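Local coordinates for thermotoga maritima TmcAL (Thermotoga maritima, PDB 5Y0T), which belongs to the HIGH nucleotidyl transferase family of the HUP clan and holds a bound adenosine-5'-rp-alpha-thio-triphosphate in this crystal structure, at residues E69-F74 against P334-I339. Numbering follows the deposited sequence.
Sequences ELPVVF and PQYIRI. With EDO (1,2-ethanediol), chain G.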
ATOM      1  N   GLU A  69     -25.177   3.124   7.549  1.00 17.69           N
ATOM      2  CA  GLU A  69     -23.751   3.435   7.589  1.00 14.84           C
ATOM      3  C   GLU A  69     -23.491   4.902   7.240  1.00 15.43           C
ATOM      4  O   GLU A  69     -24.002   5.414   6.242  1.00 19.27           O
ATOM      5  CB  GLU A  69     -22.943   2.543   6.634  1.00 13.39           C
ATOM      6  CG  GLU A  69     -21.452   2.836   6.753  1.00 17.13           C
ATOM      7  CD  GLU A  69     -20.561   1.875   5.969  1.00 19.55           C
ATOM      8  OE1 GLU A  69     -21.091   0.963   5.287  1.00 22.55           O
ATOM      9  OE2 GLU A  69     -19.324   2.050   6.029  1.00 23.10           O
ATOM     10  N   LEU A  70     -22.711   5.575   8.078  1.00 17.01           N
ATOM     11  CA  LEU A  70     -22.158   6.887   7.736  1.00 14.71           C
ATOM     12  C   LEU A  70     -20.996   6.614   6.785  1.00 14.67           C
ATOM     13  O   LEU A  70     -20.041   5.949   7.173  1.00 18.54           O
ATOM     14  CB  LEU A  70     -21.691   7.622   8.996  1.00 14.77           C
ATOM     15  CG  LEU A  70     -20.958   8.970   8.820  1.00 18.87           C
ATOM     16  CD1 LEU A  70     -21.878   9.972   8.143  1.00 22.23           C
ATOM     17  CD2 LEU A  70     -20.475   9.505  10.154  1.00 19.18           C
ATOM     18  N   PRO A  71     -21.085   7.078   5.523  1.00 15.89           N
ATOM     19  CA  PRO A  71     -20.014   6.701   4.583  1.00 16.51           C
ATOM     20  C   PRO A  71     -18.625   7.080   5.073  1.00 18.11           C
ATOM     21  O   PRO A  71     -18.468   8.104   5.750  1.00 20.13           O
ATOM     22  CB  PRO A  71     -20.384   7.476   3.305  1.00 15.29           C
ATOM     23  CG  PRO A  71     -21.917   7.464   3.354  1.00 15.87           C
ATOM     24  CD  PRO A  71     -22.200   7.755   4.841  1.00 14.18           C
ATOM     25  N   VAL A  72     -17.641   6.254   4.736  1.00 16.93           N
ATOM     26  CA  VAL A  72     -16.253   6.433   5.187  1.00 16.69           C
ATOM     27  C   VAL A  72     -15.725   7.850   4.975  1.00 18.90           C
ATOM     28  O   VAL A  72     -14.999   8.382   5.810  1.00 18.07           O
ATOM     29  CB  VAL A  72     -15.302   5.446   4.463  1.00 17.54           C
ATOM     30  CG1 VAL A  72     -13.834   5.750   4.797  1.00 17.77           C
ATOM     31  CG2 VAL A  72     -15.668   4.000   4.816  1.00 20.34           C
ATOM     32  N   VAL A  73     -16.083   8.463   3.852  1.00 17.58           N
ATOM     33  CA  VAL A  73     -15.546   9.776   3.547  1.00 19.43           C
ATOM     34  C   VAL A  73     -15.951  10.816   4.612  1.00 19.39           C
ATOM     35  O   VAL A  73     -15.241  11.800   4.806  1.00 19.25           O
ATOM     36  CB  VAL A  73     -15.989  10.240   2.123  1.00 19.42           C
ATOM     37  CG1 VAL A  73     -17.534  10.409   2.040  1.00 18.08           C
ATOM     38  CG2 VAL A  73     -15.242  11.500   1.716  1.00 19.31           C
ATOM     39  N   PHE A  74     -17.122  10.639   5.236  1.00 17.95           N
ATOM     40  CA  PHE A  74     -17.529  11.447   6.405  1.00 18.76           C
ATOM     41  C   PHE A  74     -17.097  10.886   7.752  1.00 20.40           C
ATOM     42  O   PHE A  74     -16.697  11.637   8.641  1.00 19.49           O
ATOM     43  CB  PHE A  74     -19.042  11.658   6.391  1.00 17.40           C
ATOM     44  CG  PHE A  74     -19.535  12.193   5.079  1.00 19.13           C
ATOM     45  CD1 PHE A  74     -19.222  13.486   4.693  1.00 17.43           C
ATOM     46  CD2 PHE A  74     -20.246  11.377   4.200  1.00 18.64           C
ATOM     47  CE1 PHE A  74     -19.644  13.981   3.459  1.00 19.22           C
ATOM     48  CE2 PHE A  74     -20.678  11.863   2.969  1.00 17.76           C
ATOM     49  CZ  PHE A  74     -20.369  13.163   2.598  1.00 23.04           C
ATOM     50  N   PRO A 334     -23.526  12.840   1.060  1.00 18.89           N
ATOM     51  CA  PRO A 334     -23.685  11.412   0.745  1.00 19.16           C
ATOM     52  C   PRO A 334     -24.674  11.225  -0.388  1.00 20.69           C
ATOM     53  O   PRO A 334     -25.650  11.980  -0.473  1.00 19.88           O
ATOM     54  CB  PRO A 334     -24.230  10.816   2.055  1.00 20.41           C
ATOM     55  CG  PRO A 334     -24.951  11.981   2.702  1.00 17.67           C
ATOM     56  CD  PRO A 334     -24.046  13.169   2.397  1.00 18.94           C
ATOM     57  N   GLN A 335     -24.392  10.291  -1.292  1.00 16.31           N
ATOM     58  CA  GLN A 335     -25.269  10.067  -2.427  1.00 21.30           C
ATOM     59  C   GLN A 335     -26.190   8.856  -2.235  1.00 17.95           C
ATOM     60  O   GLN A 335     -26.972   8.532  -3.123  1.00 17.53           O
ATOM     61  CB  GLN A 335     -24.430   9.926  -3.707  1.00 21.49           C
ATOM     62  CG  GLN A 335     -23.607  11.194  -4.015  1.00 15.54           C
ATOM     63  CD  GLN A 335     -24.483  12.430  -4.192  1.00 21.88           C
ATOM     64  OE1 GLN A 335     -25.346  12.457  -5.060  1.00 22.26           O
ATOM     65  NE2 GLN A 335     -24.259  13.463  -3.365  1.00 20.12           N
ATOM     66  N   TYR A 336     -26.107   8.181  -1.086  1.00 14.79           N
ATOM     67  CA  TYR A 336     -26.958   7.002  -0.862  1.00 18.74           C
ATOM     68  C   TYR A 336     -27.185   6.801   0.629  1.00 16.03           C
ATOM     69  O   TYR A 336     -26.424   7.300   1.468  1.00 18.81           O
ATOM     70  CB  TYR A 336     -26.320   5.708  -1.457  1.00 20.24           C
ATOM     71  CG  TYR A 336     -24.878   5.557  -1.012  1.00 18.89           C
ATOM     72  CD1 TYR A 336     -24.555   4.972   0.209  1.00 20.44           C
ATOM     73  CD2 TYR A 336     -23.841   6.069  -1.786  1.00 20.29           C
ATOM     74  CE1 TYR A 336     -23.233   4.887   0.638  1.00 16.61           C
ATOM     75  CE2 TYR A 336     -22.529   5.986  -1.367  1.00 16.62           C
ATOM     76  CZ  TYR A 336     -22.221   5.390  -0.173  1.00 18.87           C
ATOM     77  OH  TYR A 336     -20.893   5.339   0.224  1.00 21.93           O
ATOM     78  N   ILE A 337     -28.228   6.057   0.945  1.00 18.33           N
ATOM     79  CA  ILE A 337     -28.456   5.610   2.301  1.00 18.56           C
ATOM     80  C   ILE A 337     -28.162   4.116   2.364  1.00 19.06           C
ATOM     81  O   ILE A 337     -28.885   3.321   1.768  1.00 19.76           O
ATOM     82  CB  ILE A 337     -29.904   5.877   2.751  1.00 22.07           C
ATOM     83  CG1 ILE A 337     -30.175   7.389   2.774  1.00 20.44           C
ATOM     84  CG2 ILE A 337     -30.120   5.283   4.138  1.00 22.00           C
ATOM     85  CD1 ILE A 337     -31.668   7.759   2.742  1.00 17.81           C
ATOM     86  N   ARG A 338     -27.114   3.735   3.091  1.00 18.48           N
ATOM     87  CA  ARG A 338     -26.744   2.319   3.208  1.00 17.29           C
ATOM     88  C   ARG A 338     -27.403   1.720   4.453  1.00 19.76           C
ATOM     89  O   ARG A 338     -27.172   2.197   5.547  1.00 16.61           O
ATOM     90  CB  ARG A 338     -25.213   2.151   3.287  1.00 20.27           C
ATOM     91  CG  ARG A 338     -24.751   0.717   3.665  1.00 19.58           C
ATOM     92  CD  ARG A 338     -24.746  -0.230   2.455  1.00 23.22           C
ATOM     93  NE  ARG A 338     -24.340  -1.592   2.835  1.00 20.33           N
ATOM     94  CZ  ARG A 338     -23.073  -1.985   2.932  1.00 25.02           C
ATOM     95  NH1 ARG A 338     -22.090  -1.132   2.649  1.00 19.52           N
ATOM     96  NH2 ARG A 338     -22.788  -3.236   3.279  1.00 20.87           N
ATOM     97  N   ILE A 339     -28.203   0.670   4.282  1.00 17.67           N
ATOM     98  CA  ILE A 339     -28.839  -0.003   5.415  1.00 16.08           C
ATOM     99  C   ILE A 339     -27.918  -1.102   5.919  1.00 18.02           C
ATOM    100  O   ILE A 339     -27.629  -2.030   5.175  1.00 20.06           O
ATOM    101  CB  ILE A 339     -30.188  -0.666   5.035  1.00 22.54           C
ATOM    102  CG1 ILE A 339     -31.143   0.312   4.337  1.00 23.04           C
ATOM    103  CG2 ILE A 339     -30.821  -1.352   6.260  1.00 19.49           C
ATOM    104  CD1 ILE A 339     -31.411   1.569   5.081  1.00 25.52           C
TER
HETATM  105  C1  EDO G1003     -27.893  14.032  -3.930  1.00 34.59           C
HETATM  106  O1  EDO G1003     -28.905  14.270  -4.927  1.00 45.90           O
HETATM  107  C2  EDO G1003     -27.396  15.366  -3.365  1.00 33.06           C
HETATM  108  O2  EDO G1003     -26.284  15.849  -4.156  1.00 30.77           O
HETATM  109  O   HOH W   1     -21.802   1.667   2.792  1.00 24.08           O
HETATM  110  O   HOH W   2     -25.630   5.801   4.221  1.00 26.75           O
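Glu69 N donates to Arg338 O at 3.0 Å with an N-H...O angle of 154°, a direct backbone bond between antiparallel strands 66-70 and 337-343. A water joins the backbones beside it, donating to Glu69 O and Tyr336 O and accepting from Arg338 N. On the same face of the sheet the two side chains lean together, Glu69 CB lying 3.9 Å from Arg338 CG. The Arg338 chain, bent at chi2 (82°), brings NH1 to 3.5 Å from Glu69 OE1; because the oxygen sits well out of the guanidinium plane, this salt bridge is purely electrostatic. A second water links the same two atoms, while Lys52 NZ also salt-bridges Glu69 OE1, and Asp413 OD2 salt-bridges Arg338 NH2. In this HUP-clan nucleotidyl transferase, strand 337-343 lies antiparallel to 66-70, which continues the parallel run 3-8, 32-38, 66-70. Just before helix 72-75, Pro71, at the N-cap position, packs its CG 4.0 Å from Tyr336 CE1. Asp391 bonds Tyr336 OH through OD2 and Val72 N through OD1. Phe74 crosses Pro334 at about a right angle, its CE2 3.7 Å from Pro334 CD; Val73 CG1 lies 3.5 Å above one face of the Phe74 ring, toward its rim.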